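Local coordinates for melanin biosynthesis protein TyrA, putative (PDB 2IIZ) that binds heme b and, as a member of the dye-decolorizing peroxidase family, probably acts as a heme peroxidase, at residues M7-L12 against P302-L307; Q36-I41 against D72-E77; A42-Y47 against Q124-L129; V64-N69 against Y101-H106; S78-L83 against S298-S303. All coordinates share one frame; numbering follows the deposited sequence.

Interaction 1: M7-L12 against P302-L307; sequences MPREQL and PSLDFL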
# COMPACT_ATOMS: atom_id res chain seq x y z
N MSE A 7 -12.90 5.37 -35.63
CA MSE A 7 -13.35 6.47 -34.74
C MSE A 7 -13.35 6.17 -33.22
O MSE A 7 -13.11 7.08 -32.43
CB MSE A 7 -14.75 6.97 -35.18
CG MSE A 7 -15.22 8.33 -34.57
SE MSE A 7 -14.54 10.01 -35.43
CE MSE A 7 -15.56 11.42 -34.39
N PRO A 8 -13.61 4.92 -32.79
CA PRO A 8 -13.64 4.79 -31.34
C PRO A 8 -12.22 4.79 -30.79
O PRO A 8 -11.30 4.29 -31.45
CB PRO A 8 -14.31 3.43 -31.11
CG PRO A 8 -14.74 2.95 -32.45
CD PRO A 8 -13.87 3.64 -33.44
N ARG A 9 -12.06 5.34 -29.60
CA ARG A 9 -10.76 5.40 -28.96
C ARG A 9 -10.76 4.50 -27.74
O ARG A 9 -11.55 4.71 -26.81
CB ARG A 9 -10.44 6.82 -28.53
CG ARG A 9 -10.29 7.78 -29.68
CD ARG A 9 -10.17 9.21 -29.17
NE ARG A 9 -11.45 9.72 -28.72
CZ ARG A 9 -11.63 10.85 -28.05
NH1 ARG A 9 -10.60 11.63 -27.73
NH2 ARG A 9 -12.86 11.21 -27.70
N GLU A 10 -9.88 3.50 -27.75
CA GLU A 10 -9.75 2.62 -26.61
C GLU A 10 -9.18 3.41 -25.44
O GLU A 10 -8.40 4.36 -25.63
CB GLU A 10 -8.84 1.43 -26.92
CG GLU A 10 -7.32 1.71 -26.91
CD GLU A 10 -6.79 2.03 -28.29
OE1 GLU A 10 -7.57 2.60 -29.08
OE2 GLU A 10 -5.62 1.71 -28.57
N GLN A 11 -9.58 3.03 -24.23
CA GLN A 11 -8.98 3.58 -23.03
C GLN A 11 -7.55 3.11 -22.95
O GLN A 11 -7.24 1.96 -23.26
CB GLN A 11 -9.75 3.16 -21.79
CG GLN A 11 -11.13 3.77 -21.73
CD GLN A 11 -11.85 3.44 -20.47
OE1 GLN A 11 -11.44 3.85 -19.39
NE2 GLN A 11 -12.94 2.71 -20.58
N LEU A 12 -6.68 4.01 -22.52
CA LEU A 12 -5.25 3.82 -22.69
C LEU A 12 -4.66 2.80 -21.73
O LEU A 12 -3.60 2.24 -22.00
CB LEU A 12 -4.52 5.15 -22.55
CG LEU A 12 -4.92 6.25 -23.53
CD1 LEU A 12 -4.10 7.50 -23.30
CD2 LEU A 12 -4.73 5.76 -24.97
N PRO A 302 -15.44 -0.19 -22.02
CA PRO A 302 -15.64 0.30 -23.39
C PRO A 302 -14.57 1.30 -23.84
O PRO A 302 -13.66 1.66 -23.09
CB PRO A 302 -17.03 0.97 -23.32
CG PRO A 302 -17.57 0.69 -21.94
CD PRO A 302 -16.39 0.41 -21.07
N SER A 303 -14.71 1.72 -25.09
CA SER A 303 -13.95 2.83 -25.63
C SER A 303 -14.43 4.06 -24.92
O SER A 303 -15.52 4.09 -24.33
CB SER A 303 -14.20 2.98 -27.14
OG SER A 303 -15.52 3.40 -27.42
N LEU A 304 -13.60 5.09 -24.98
CA LEU A 304 -13.90 6.37 -24.37
C LEU A 304 -15.16 6.91 -25.03
O LEU A 304 -16.07 7.41 -24.38
CB LEU A 304 -12.74 7.33 -24.57
CG LEU A 304 -12.79 8.63 -23.77
CD1 LEU A 304 -12.84 8.36 -22.27
CD2 LEU A 304 -11.60 9.49 -24.10
N ASP A 305 -15.19 6.79 -26.35
CA ASP A 305 -16.26 7.38 -27.14
C ASP A 305 -17.63 6.82 -26.80
O ASP A 305 -18.60 7.57 -26.74
CB ASP A 305 -15.95 7.22 -28.62
CG ASP A 305 -14.71 8.01 -29.02
OD1 ASP A 305 -13.58 7.53 -28.78
OD2 ASP A 305 -14.89 9.10 -29.58
N PHE A 306 -17.72 5.51 -26.58
CA PHE A 306 -18.98 4.94 -26.10
C PHE A 306 -19.45 5.55 -24.77
O PHE A 306 -20.62 5.93 -24.63
CB PHE A 306 -18.90 3.43 -25.91
CG PHE A 306 -20.19 2.85 -25.43
CD1 PHE A 306 -21.18 2.51 -26.34
CD2 PHE A 306 -20.42 2.67 -24.08
CE1 PHE A 306 -22.39 1.98 -25.91
CE2 PHE A 306 -21.62 2.15 -23.63
CZ PHE A 306 -22.61 1.80 -24.56
N LEU A 307 -18.55 5.63 -23.80
CA LEU A 307 -18.88 6.13 -22.47
C LEU A 307 -19.34 7.59 -22.48
O LEU A 307 -20.18 7.99 -21.66
CB LEU A 307 -17.68 6.00 -21.53
CG LEU A 307 -17.31 4.57 -21.13
CD2 LEU A 307 -18.36 4.00 -20.20
O HOH W 1 -11.24 0.64 -24.13
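P302 and Q11 begin a contact in which the extended N-terminal stretch 7-12 runs against the start of the short helix 304-308, a helix N-terminus with a serine N-cap. P302 O takes a nearly straight bond (173°) from Q11 NE2 at 2.8 Å and is also joined to Q11 N through a water. S303 caps the helix by accepting from F306 N. The first N-H groups of a helix have no acceptor within it, and L304 N finds one in R9 O at 2.8 Å, nearly along the C=O axis. The L304 CD2 methyl lies over one face of the R9 guanidinium. D305 OD1 is held by R9 N (2.8 Å) and by R9 NE (3.1 Å) from opposite faces of the carboxylate, the latter bond being a salt bridge. Replacement by an alanine here would remove both oxygens, probably leaving R9 N without its acceptor and the R9 guanidinium without a charge mate. The R9 chain bends at chi3 (-75°), and its NH2 adds a weak bond to D305 OD2 at 3.5 Å, part of the same salt bridge.

Interaction 2: Q36-I41 against D72-E77; sequences QLRPCI and DSLYPE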
# COMPACT_ATOMS: atom_id res chain seq x y z
N GLN A 36 -27.85 9.39 -13.28
CA GLN A 36 -26.86 10.34 -12.79
C GLN A 36 -25.43 9.79 -12.93
O GLN A 36 -24.47 10.55 -13.07
CB GLN A 36 -27.15 10.67 -11.32
CG GLN A 36 -28.62 11.00 -11.02
CD GLN A 36 -28.90 11.18 -9.54
OE1 GLN A 36 -29.73 10.48 -8.96
NE2 GLN A 36 -28.19 12.12 -8.92
N LEU A 37 -25.30 8.48 -12.90
CA LEU A 37 -24.00 7.83 -12.94
C LEU A 37 -23.40 7.83 -14.34
O LEU A 37 -22.22 8.12 -14.52
CB LEU A 37 -24.14 6.40 -12.44
CG LEU A 37 -22.84 5.65 -12.13
CD1 LEU A 37 -21.87 6.51 -11.31
CD2 LEU A 37 -23.21 4.37 -11.40
N ARG A 38 -24.23 7.49 -15.32
CA ARG A 38 -23.82 7.38 -16.72
C ARG A 38 -22.98 8.59 -17.23
O ARG A 38 -21.91 8.39 -17.79
CB ARG A 38 -25.08 7.17 -17.56
CG ARG A 38 -24.88 6.37 -18.81
CD ARG A 38 -26.19 6.34 -19.60
NE ARG A 38 -27.30 5.74 -18.84
CZ ARG A 38 -28.47 6.32 -18.56
NH1 ARG A 38 -28.77 7.56 -18.96
NH2 ARG A 38 -29.37 5.63 -17.85
N PRO A 39 -23.47 9.83 -17.05
CA PRO A 39 -22.61 10.97 -17.38
C PRO A 39 -21.42 11.18 -16.43
O PRO A 39 -20.38 11.67 -16.86
CB PRO A 39 -23.56 12.17 -17.28
CG PRO A 39 -24.62 11.74 -16.34
CD PRO A 39 -24.79 10.27 -16.55
N CYS A 40 -21.57 10.81 -15.17
CA CYS A 40 -20.48 10.94 -14.20
C CYS A 40 -19.32 9.99 -14.54
O CYS A 40 -18.14 10.33 -14.43
CB CYS A 40 -21.01 10.69 -12.78
SG CYS A 40 -19.75 10.29 -11.54
N ILE A 41 -19.68 8.78 -14.97
CA ILE A 41 -18.72 7.83 -15.53
C ILE A 41 -18.01 8.40 -16.76
O ILE A 41 -16.84 8.12 -16.98
CB ILE A 41 -19.43 6.53 -15.92
CG1 ILE A 41 -19.72 5.70 -14.67
CG2 ILE A 41 -18.59 5.71 -16.90
CD1 ILE A 41 -20.57 4.48 -14.91
N ASP A 72 -26.84 -3.74 -17.94
CA ASP A 72 -28.22 -3.47 -18.41
C ASP A 72 -29.05 -2.48 -17.58
O ASP A 72 -30.09 -2.02 -18.03
CB ASP A 72 -28.96 -4.79 -18.58
CG ASP A 72 -28.41 -5.61 -19.72
OD1 ASP A 72 -27.85 -5.00 -20.66
OD2 ASP A 72 -28.54 -6.84 -19.68
N SER A 73 -28.59 -2.16 -16.38
CA SER A 73 -29.17 -1.07 -15.60
C SER A 73 -28.65 0.26 -16.14
O SER A 73 -29.40 1.23 -16.24
CB SER A 73 -28.79 -1.23 -14.13
OG SER A 73 -29.22 -2.49 -13.64
N LEU A 74 -27.36 0.30 -16.49
CA LEU A 74 -26.70 1.49 -17.01
C LEU A 74 -26.86 1.70 -18.50
O LEU A 74 -27.04 2.84 -18.93
CB LEU A 74 -25.19 1.43 -16.75
CG LEU A 74 -24.59 2.18 -15.57
CD1 LEU A 74 -23.07 2.09 -15.67
CD2 LEU A 74 -25.04 3.63 -15.50
N TYR A 75 -26.79 0.63 -19.29
CA TYR A 75 -26.80 0.74 -20.75
C TYR A 75 -27.84 -0.20 -21.39
O TYR A 75 -27.49 -1.12 -22.14
CB TYR A 75 -25.39 0.50 -21.31
CG TYR A 75 -24.37 1.50 -20.77
CD1 TYR A 75 -24.39 2.83 -21.15
CD2 TYR A 75 -23.38 1.09 -19.87
CE1 TYR A 75 -23.45 3.74 -20.64
CE2 TYR A 75 -22.44 2.01 -19.36
CZ TYR A 75 -22.48 3.32 -19.75
OH TYR A 75 -21.55 4.21 -19.26
N PRO A 76 -29.12 0.03 -21.10
CA PRO A 76 -30.19 -0.90 -21.47
C PRO A 76 -30.47 -1.05 -22.98
O PRO A 76 -31.02 -2.08 -23.40
CB PRO A 76 -31.42 -0.32 -20.75
CG PRO A 76 -31.11 1.13 -20.53
CD PRO A 76 -29.63 1.22 -20.37
N GLU A 77 -30.09 -0.04 -23.77
CA GLU A 77 -30.41 0.02 -25.21
C GLU A 77 -29.54 -0.90 -26.08
O GLU A 77 -29.96 -1.31 -27.17
CB GLU A 77 -30.31 1.46 -25.73
CG GLU A 77 -31.54 2.33 -25.46
CD GLU A 77 -31.32 3.81 -25.77
OE1 GLU A 77 -30.25 4.35 -25.40
OE2 GLU A 77 -32.22 4.43 -26.39
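R38 and L74 meet where the long helix 34-54 packs against the C-terminal end of the short helix 71-74, an arginine of one helix donating to the carbonyl oxygen of L74, at the end of the other. The polar part is one hydrogen bond: R38 NE donates to L74 O at 2.9 Å (147°), in the carbonyl plane, while L74 O lies tilted from the plane of the guanidinium. A bend at chi3 (-59°) turns NE onto that oxygen, and Y75, the next residue, has already left helical geometry. Apolar packing forms the second group. I41 and L74 reach toward each other tip to tip, CD1 to CD1 at 3.5 Å, while the other L74 methyl, CD2, touches L37 CB at 4.2 Å. Aromatic contact is the third. R38 and Y75 slide past each other in opposite directions, and R38 CG lies 3.5 Å from Y75 CE1, an oblique approach. F306 meets the same ring edge-to-face. The Y75 hydroxyl is buried without a polar partner in the model, its OH 4.1 Å from I41 CG2.

Interaction 3: A42-Y47 against Q124-L129; sequences ANVAQY and QMFEDL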
# COMPACT_ATOMS: atom_id res chain seq x y z
N ALA A 42 -18.72 9.20 -17.56
CA ALA A 42 -18.10 9.86 -18.72
C ALA A 42 -16.97 10.79 -18.30
O ALA A 42 -15.88 10.74 -18.87
CB ALA A 42 -19.15 10.63 -19.52
N ASN A 43 -17.24 11.62 -17.30
CA ASN A 43 -16.24 12.55 -16.77
C ASN A 43 -15.02 11.84 -16.23
O ASN A 43 -13.91 12.32 -16.41
CB ASN A 43 -16.83 13.40 -15.65
CG ASN A 43 -17.89 14.33 -16.14
OD1 ASN A 43 -17.74 14.96 -17.18
ND2 ASN A 43 -18.97 14.44 -15.38
N VAL A 44 -15.24 10.70 -15.56
CA VAL A 44 -14.17 9.94 -14.93
C VAL A 44 -13.29 9.26 -15.97
O VAL A 44 -12.06 9.31 -15.88
CB VAL A 44 -14.71 8.88 -13.94
CG1 VAL A 44 -13.61 7.95 -13.47
CG2 VAL A 44 -15.36 9.57 -12.73
N ALA A 45 -13.93 8.64 -16.95
CA ALA A 45 -13.23 8.03 -18.07
C ALA A 45 -12.33 9.03 -18.80
O ALA A 45 -11.19 8.75 -19.15
CB ALA A 45 -14.24 7.45 -19.03
N GLN A 46 -12.88 10.21 -19.03
CA GLN A 46 -12.19 11.27 -19.72
C GLN A 46 -10.98 11.74 -18.93
O GLN A 46 -9.89 11.88 -19.48
CB GLN A 46 -13.14 12.44 -19.87
CG GLN A 46 -12.62 13.59 -20.71
CD GLN A 46 -13.62 14.71 -20.74
OE1 GLN A 46 -14.17 15.04 -21.79
NE2 GLN A 46 -13.88 15.31 -19.56
N TYR A 47 -11.20 11.99 -17.64
CA TYR A 47 -10.16 12.46 -16.73
C TYR A 47 -9.00 11.49 -16.75
O TYR A 47 -7.86 11.89 -16.93
CB TYR A 47 -10.80 12.59 -15.34
CG TYR A 47 -9.91 12.92 -14.17
CD1 TYR A 47 -9.16 14.10 -14.12
CD2 TYR A 47 -9.84 12.05 -13.07
CE1 TYR A 47 -8.35 14.38 -13.00
CE2 TYR A 47 -9.05 12.32 -11.98
CZ TYR A 47 -8.31 13.47 -11.93
OH TYR A 47 -7.53 13.69 -10.80
N GLN A 124 -14.25 11.27 -5.15
CA GLN A 124 -15.03 12.47 -4.98
C GLN A 124 -15.91 12.72 -6.20
O GLN A 124 -16.99 13.28 -6.09
CB GLN A 124 -14.13 13.66 -4.71
CG GLN A 124 -13.41 13.54 -3.39
CD GLN A 124 -12.60 14.76 -3.06
OE1 GLN A 124 -13.10 15.89 -3.15
NE2 GLN A 124 -11.33 14.56 -2.66
N MSE A 125 -15.44 12.29 -7.37
CA MSE A 125 -16.24 12.43 -8.57
C MSE A 125 -17.55 11.63 -8.49
O MSE A 125 -18.57 12.06 -9.00
CB MSE A 125 -15.42 12.08 -9.82
CG MSE A 125 -14.34 13.13 -10.11
SE MSE A 125 -13.14 12.72 -11.57
CE MSE A 125 -14.21 13.35 -12.98
N PHE A 126 -17.52 10.47 -7.84
CA PHE A 126 -18.72 9.61 -7.77
C PHE A 126 -19.79 10.10 -6.81
O PHE A 126 -20.91 9.59 -6.85
CB PHE A 126 -18.35 8.17 -7.44
CG PHE A 126 -17.82 7.41 -8.60
CD1 PHE A 126 -18.54 7.34 -9.79
CD2 PHE A 126 -16.61 6.76 -8.53
CE1 PHE A 126 -18.05 6.63 -10.89
CE2 PHE A 126 -16.11 6.06 -9.62
CZ PHE A 126 -16.83 5.99 -10.80
N GLU A 127 -19.44 11.06 -5.96
CA GLU A 127 -20.41 11.74 -5.07
C GLU A 127 -21.00 10.73 -4.08
O GLU A 127 -20.25 10.00 -3.43
CB GLU A 127 -21.49 12.46 -5.88
N ASP A 128 -22.32 10.67 -3.97
CA ASP A 128 -22.98 9.67 -3.13
C ASP A 128 -23.79 8.72 -4.01
O ASP A 128 -24.81 8.21 -3.59
CB ASP A 128 -23.88 10.35 -2.09
CG ASP A 128 -23.08 11.18 -1.06
OD2 ASP A 128 -21.96 10.77 -0.67
N LEU A 129 -23.31 8.49 -5.23
CA LEU A 129 -24.01 7.62 -6.18
C LEU A 129 -23.58 6.16 -6.08
O LEU A 129 -24.35 5.26 -6.43
CB LEU A 129 -23.79 8.11 -7.61
CG LEU A 129 -24.44 9.45 -7.95
CD1 LEU A 129 -23.91 9.94 -9.28
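The Y47 ring is met obliquely by the selenium of M125, a residue present as selenomethionine: SE stands 4.3 Å from the Y47 ring centroid, 36° off the ring normal, and is nearest the CD2 side. V44 CG2 lies above the plane of the F126 ring, offset toward the rim, 4.3 Å from F126 CZ. M125 has the largest share of the contact. Its CB rests 3.8 Å from V44 CG2, the two side chains sliding past each other in opposite directions, and its chain bends at the end (chi3 84°), which tucks the CE methyl against the helix backbone, 3.6 Å from N43 O and close to N43 CB. Thus M125 and F126, near the C-terminal end of helix 112-125, lie along helix 34-54. F126 continues the packing onto L37 and C40 of that helix and onto F27 of the sheet, while a sodium ion lies about 4 Å from the Y47 side chain. The chemistry is that of a Met-aromatic contact set among methyl groups. Without a hydrogen bond or charge pair between the segments, the fit rests on dispersion and shape, with a polarisable selenium beside the ring.

Interaction 4: V64-N69 against Y101-H106; sequences VAIGAN and YDLFVH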
# COMPACT_ATOMS: atom_id res chain seq x y z
N VAL A 64 -11.75 2.67 -16.75
CA VAL A 64 -13.00 2.33 -16.07
C VAL A 64 -13.74 1.25 -16.86
O VAL A 64 -13.97 1.41 -18.07
CB VAL A 64 -13.98 3.52 -15.99
CG1 VAL A 64 -15.11 3.21 -14.99
CG2 VAL A 64 -13.25 4.77 -15.57
N ALA A 65 -14.09 0.17 -16.16
CA ALA A 65 -14.87 -0.94 -16.70
C ALA A 65 -16.09 -1.18 -15.85
O ALA A 65 -16.15 -0.76 -14.69
CB ALA A 65 -14.04 -2.19 -16.75
N ILE A 66 -17.06 -1.87 -16.46
CA ILE A 66 -18.43 -1.96 -15.98
C ILE A 66 -18.87 -3.42 -15.81
O ILE A 66 -18.69 -4.22 -16.72
CB ILE A 66 -19.35 -1.24 -16.99
CG1 ILE A 66 -19.06 0.26 -16.96
CG2 ILE A 66 -20.82 -1.51 -16.72
CD1 ILE A 66 -19.30 0.91 -18.26
N GLY A 67 -19.45 -3.76 -14.67
CA GLY A 67 -19.72 -5.17 -14.34
C GLY A 67 -20.73 -5.82 -15.27
O GLY A 67 -21.66 -5.17 -15.76
N ALA A 68 -20.57 -7.12 -15.50
CA ALA A 68 -21.47 -7.85 -16.41
C ALA A 68 -22.93 -7.79 -15.95
O ALA A 68 -23.85 -7.64 -16.77
CB ALA A 68 -21.01 -9.29 -16.55
N ASN A 69 -23.13 -7.91 -14.64
CA ASN A 69 -24.47 -7.96 -14.05
C ASN A 69 -25.13 -6.58 -13.85
O ASN A 69 -26.27 -6.50 -13.39
CB ASN A 69 -24.43 -8.73 -12.72
CG ASN A 69 -24.45 -10.24 -12.92
OD1 ASN A 69 -24.47 -10.73 -14.05
ND2 ASN A 69 -24.47 -10.98 -11.82
N TYR A 101 -18.90 -7.03 -9.28
CA TYR A 101 -18.99 -5.63 -8.83
C TYR A 101 -19.51 -4.78 -9.98
O TYR A 101 -19.20 -5.07 -11.14
CB TYR A 101 -17.62 -5.10 -8.38
CG TYR A 101 -16.96 -5.96 -7.32
CD1 TYR A 101 -17.31 -5.83 -5.98
CD2 TYR A 101 -15.99 -6.91 -7.67
CE1 TYR A 101 -16.71 -6.63 -5.01
CE2 TYR A 101 -15.38 -7.71 -6.71
CZ TYR A 101 -15.75 -7.56 -5.38
OH TYR A 101 -15.16 -8.34 -4.41
N ASP A 102 -20.27 -3.73 -9.66
CA ASP A 102 -20.89 -2.86 -10.67
C ASP A 102 -19.87 -2.08 -11.51
O ASP A 102 -20.02 -1.96 -12.73
CB ASP A 102 -21.86 -1.86 -10.02
CG ASP A 102 -23.10 -2.52 -9.45
OD1 ASP A 102 -23.30 -3.74 -9.66
OD2 ASP A 102 -23.88 -1.82 -8.80
N LEU A 103 -18.85 -1.56 -10.85
CA LEU A 103 -17.82 -0.77 -11.51
C LEU A 103 -16.43 -1.07 -10.99
O LEU A 103 -16.24 -1.31 -9.78
CB LEU A 103 -18.08 0.72 -11.32
CG LEU A 103 -19.36 1.30 -11.90
CD1 LEU A 103 -19.48 2.73 -11.41
CD2 LEU A 103 -19.34 1.27 -13.43
N PHE A 104 -15.48 -1.05 -11.92
CA PHE A 104 -14.08 -1.28 -11.64
C PHE A 104 -13.30 -0.10 -12.22
O PHE A 104 -13.46 0.25 -13.40
CB PHE A 104 -13.66 -2.61 -12.26
CG PHE A 104 -12.18 -2.94 -12.12
CD1 PHE A 104 -11.46 -2.61 -10.98
CD2 PHE A 104 -11.52 -3.59 -13.15
CE1 PHE A 104 -10.12 -2.92 -10.87
CE2 PHE A 104 -10.19 -3.90 -13.04
CZ PHE A 104 -9.48 -3.57 -11.89
N VAL A 105 -12.46 0.50 -11.37
CA VAL A 105 -11.55 1.54 -11.77
C VAL A 105 -10.14 1.01 -11.56
O VAL A 105 -9.69 0.75 -10.42
CB VAL A 105 -11.76 2.84 -10.96
CG1 VAL A 105 -10.73 3.88 -11.32
CG2 VAL A 105 -13.14 3.40 -11.19
N HIS A 106 -9.44 0.88 -12.68
CA HIS A 106 -8.09 0.33 -12.74
C HIS A 106 -7.13 1.45 -13.01
O HIS A 106 -7.16 2.05 -14.09
CB HIS A 106 -8.04 -0.64 -13.89
CG HIS A 106 -6.70 -1.25 -14.11
ND1 HIS A 106 -6.37 -2.50 -13.63
CD2 HIS A 106 -5.62 -0.81 -14.79
CE1 HIS A 106 -5.14 -2.80 -13.99
NE2 HIS A 106 -4.66 -1.79 -14.69
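G67 N gives the shortest polar bond of this strand pair, to D102 O at 2.7 Å and almost straight (171°), although the donor stands well above the carbonyl plane. It lies at the end of an antiparallel pairing in which segments 64-67 and 103-106 run at 158° to each other. Absence of a side chain matters at G67, because a CB there would collide with Y101 O; instead G67 CA approaches that oxygen at 3.2 Å in a CA-H...O contact. Further along, A65 and F104 form a hydrogen-bonded pair, A65 N to F104 O at 2.8 Å and F104 N to A65 O at 2.9 Å. On the two sides of it sit the non-hydrogen-bonded pairs I66-L103 and V64-V105. I66 and L103 lie side by side, pointing the same way; L103 CG is placed opposite its carbonyl carbon (chi1 -64°), which brings CD2 alongside I66 CG1 at 3.7 Å. V64 CG1 meets V105 CG2 at 4.3 Å. D102 and L103 both face F27 of the next strand, a classic beta bulge, and D102 OD2 is held by A29 N. On the face they share, V64 packs on V44 and I48 of helix 34-54, L103 on L37 and I41 of that helix, and I66 reaches Y75. On the other face A65 and F104 lie beside F299 of the neighbouring strand 291-301. In the sheet the pair is flanked by that strand beside 61-67 and by strand 21-29 beside 103-109.

Interaction 5: S78-L83 against S298-S303; sequences SRPEML and SFFAPS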
# COMPACT_ATOMS: atom_id res chain seq x y z
N SER A 78 -28.34 -1.21 -25.61
CA SER A 78 -27.34 -1.91 -26.41
C SER A 78 -26.32 -2.61 -25.50
O SER A 78 -26.16 -2.23 -24.35
CB SER A 78 -26.61 -0.92 -27.32
OG SER A 78 -25.67 -0.13 -26.58
N ARG A 79 -25.65 -3.63 -26.04
CA ARG A 79 -24.77 -4.51 -25.28
C ARG A 79 -23.65 -5.12 -26.11
O ARG A 79 -23.88 -5.46 -27.28
CB ARG A 79 -25.55 -5.70 -24.76
CG ARG A 79 -26.19 -5.52 -23.44
CD ARG A 79 -27.00 -6.76 -23.13
NE ARG A 79 -26.14 -7.93 -22.97
CZ ARG A 79 -25.55 -8.29 -21.83
NH1 ARG A 79 -25.72 -7.60 -20.72
NH2 ARG A 79 -24.79 -9.38 -21.81
N PRO A 80 -22.45 -5.26 -25.52
CA PRO A 80 -21.40 -6.07 -26.13
C PRO A 80 -21.92 -7.47 -26.42
O PRO A 80 -22.60 -8.07 -25.58
CB PRO A 80 -20.30 -6.12 -25.05
CG PRO A 80 -20.57 -4.98 -24.14
CD PRO A 80 -22.04 -4.67 -24.24
N GLU A 81 -21.59 -7.99 -27.60
CA GLU A 81 -22.13 -9.24 -28.11
C GLU A 81 -22.01 -10.40 -27.12
O GLU A 81 -22.97 -11.13 -26.88
CB GLU A 81 -21.42 -9.60 -29.42
CG GLU A 81 -21.97 -10.85 -30.12
CD GLU A 81 -21.20 -11.24 -31.37
OE1 GLU A 81 -19.97 -11.01 -31.45
OE2 GLU A 81 -21.85 -11.80 -32.29
N MSE A 82 -20.83 -10.56 -26.54
CA MSE A 82 -20.50 -11.76 -25.77
C MSE A 82 -20.50 -11.59 -24.25
O MSE A 82 -20.11 -12.50 -23.53
CB MSE A 82 -19.14 -12.29 -26.22
CG MSE A 82 -19.10 -12.56 -27.72
SE MSE A 82 -17.49 -13.48 -28.23
CE MSE A 82 -17.92 -15.23 -27.44
N LEU A 83 -20.94 -10.43 -23.77
CA LEU A 83 -20.81 -10.11 -22.34
C LEU A 83 -21.65 -10.99 -21.42
O LEU A 83 -22.85 -11.19 -21.64
CB LEU A 83 -21.16 -8.63 -22.10
CG LEU A 83 -20.99 -8.12 -20.67
CD1 LEU A 83 -19.55 -8.26 -20.22
CD2 LEU A 83 -21.45 -6.67 -20.55
N SER A 298 -16.49 -10.45 -13.92
CA SER A 298 -16.50 -10.12 -15.34
C SER A 298 -16.90 -8.65 -15.54
O SER A 298 -17.85 -8.18 -14.89
CB SER A 298 -17.47 -11.03 -16.11
OG SER A 298 -17.25 -10.97 -17.51
N PHE A 299 -16.17 -7.95 -16.42
CA PHE A 299 -16.45 -6.55 -16.75
C PHE A 299 -16.33 -6.33 -18.26
O PHE A 299 -15.79 -7.17 -18.99
CB PHE A 299 -15.45 -5.58 -16.10
CG PHE A 299 -15.28 -5.73 -14.61
CD1 PHE A 299 -16.12 -5.06 -13.73
CD2 PHE A 299 -14.26 -6.51 -14.09
CE1 PHE A 299 -15.96 -5.19 -12.35
CE2 PHE A 299 -14.09 -6.64 -12.71
CZ PHE A 299 -14.94 -5.98 -11.84
N PHE A 300 -16.83 -5.19 -18.72
CA PHE A 300 -16.49 -4.67 -20.05
C PHE A 300 -15.99 -3.24 -19.85
O PHE A 300 -16.62 -2.44 -19.18
CB PHE A 300 -17.69 -4.69 -21.02
CG PHE A 300 -17.31 -4.51 -22.49
CD1 PHE A 300 -16.81 -5.57 -23.23
CD2 PHE A 300 -17.46 -3.28 -23.11
CE1 PHE A 300 -16.47 -5.40 -24.57
CE2 PHE A 300 -17.12 -3.11 -24.44
CZ PHE A 300 -16.62 -4.17 -25.17
N ALA A 301 -14.83 -2.97 -20.45
CA ALA A 301 -14.23 -1.65 -20.47
C ALA A 301 -14.45 -1.08 -21.87
O ALA A 301 -13.74 -1.45 -22.81
CB ALA A 301 -12.75 -1.74 -20.17
N PRO A 302 -15.44 -0.19 -22.02
CA PRO A 302 -15.64 0.30 -23.39
C PRO A 302 -14.57 1.30 -23.84
O PRO A 302 -13.66 1.66 -23.09
CB PRO A 302 -17.03 0.97 -23.32
CG PRO A 302 -17.57 0.69 -21.94
CD PRO A 302 -16.39 0.41 -21.07
N SER A 303 -14.71 1.72 -25.09
CA SER A 303 -13.95 2.83 -25.63
C SER A 303 -14.43 4.06 -24.92
O SER A 303 -15.52 4.09 -24.33
CB SER A 303 -14.20 2.98 -27.14
OG SER A 303 -15.52 3.40 -27.42
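P80 sets its CG over the middle of the F300 ring, 3.7 Å from the centroid and 12° off the normal, a CH-pi contact on the ring face. The F300 side chain leaves its strand with CG anti to the backbone N (chi1 -165°), which swings the ring out toward the loop 78-83 and under the proline. L83 is similarly extended at its first torsion (chi1 -177°), and its CD1 methyl comes down beside the root of the phenylalanine, 4.1 Å from F300 CB and as far from F299 O. The two loop residues stand at the ends of a type I turn, whose L83 N to P80 O bond is weak. Y180 meets the F300 ring edge-to-face, and W71 packs on both P80 and L83. An alanine here would take away the ring under P80 CG, and a gap would probably open between loop and strand. The arrangement is a proline-aromatic CH-pi contact by which an irregular loop is packed on strand 291-301 of the large antiparallel sheet.

In the fold
The five contacts form one connected patch, with centres 10 to 20 Å apart, around the large antiparallel sheet. Interaction 4 lies within that sheet, and interaction 5 packs a loop on strand 291-301, the neighbour of strand 61-67; backbone bonds tie the two together. Helix 34-54 carries one segment each of interactions 2 and 3, and both pack against the residues of interaction 4. Interaction 1 brings residues near the N-terminus to the last helix, so interactions 2, 3 and 4 fall between its two segments in sequence. It shares P302 and S303 with interaction 5. Interaction 5 and the sheet join the N-terminal and C-terminal family regions, with the heme on the C-terminal side.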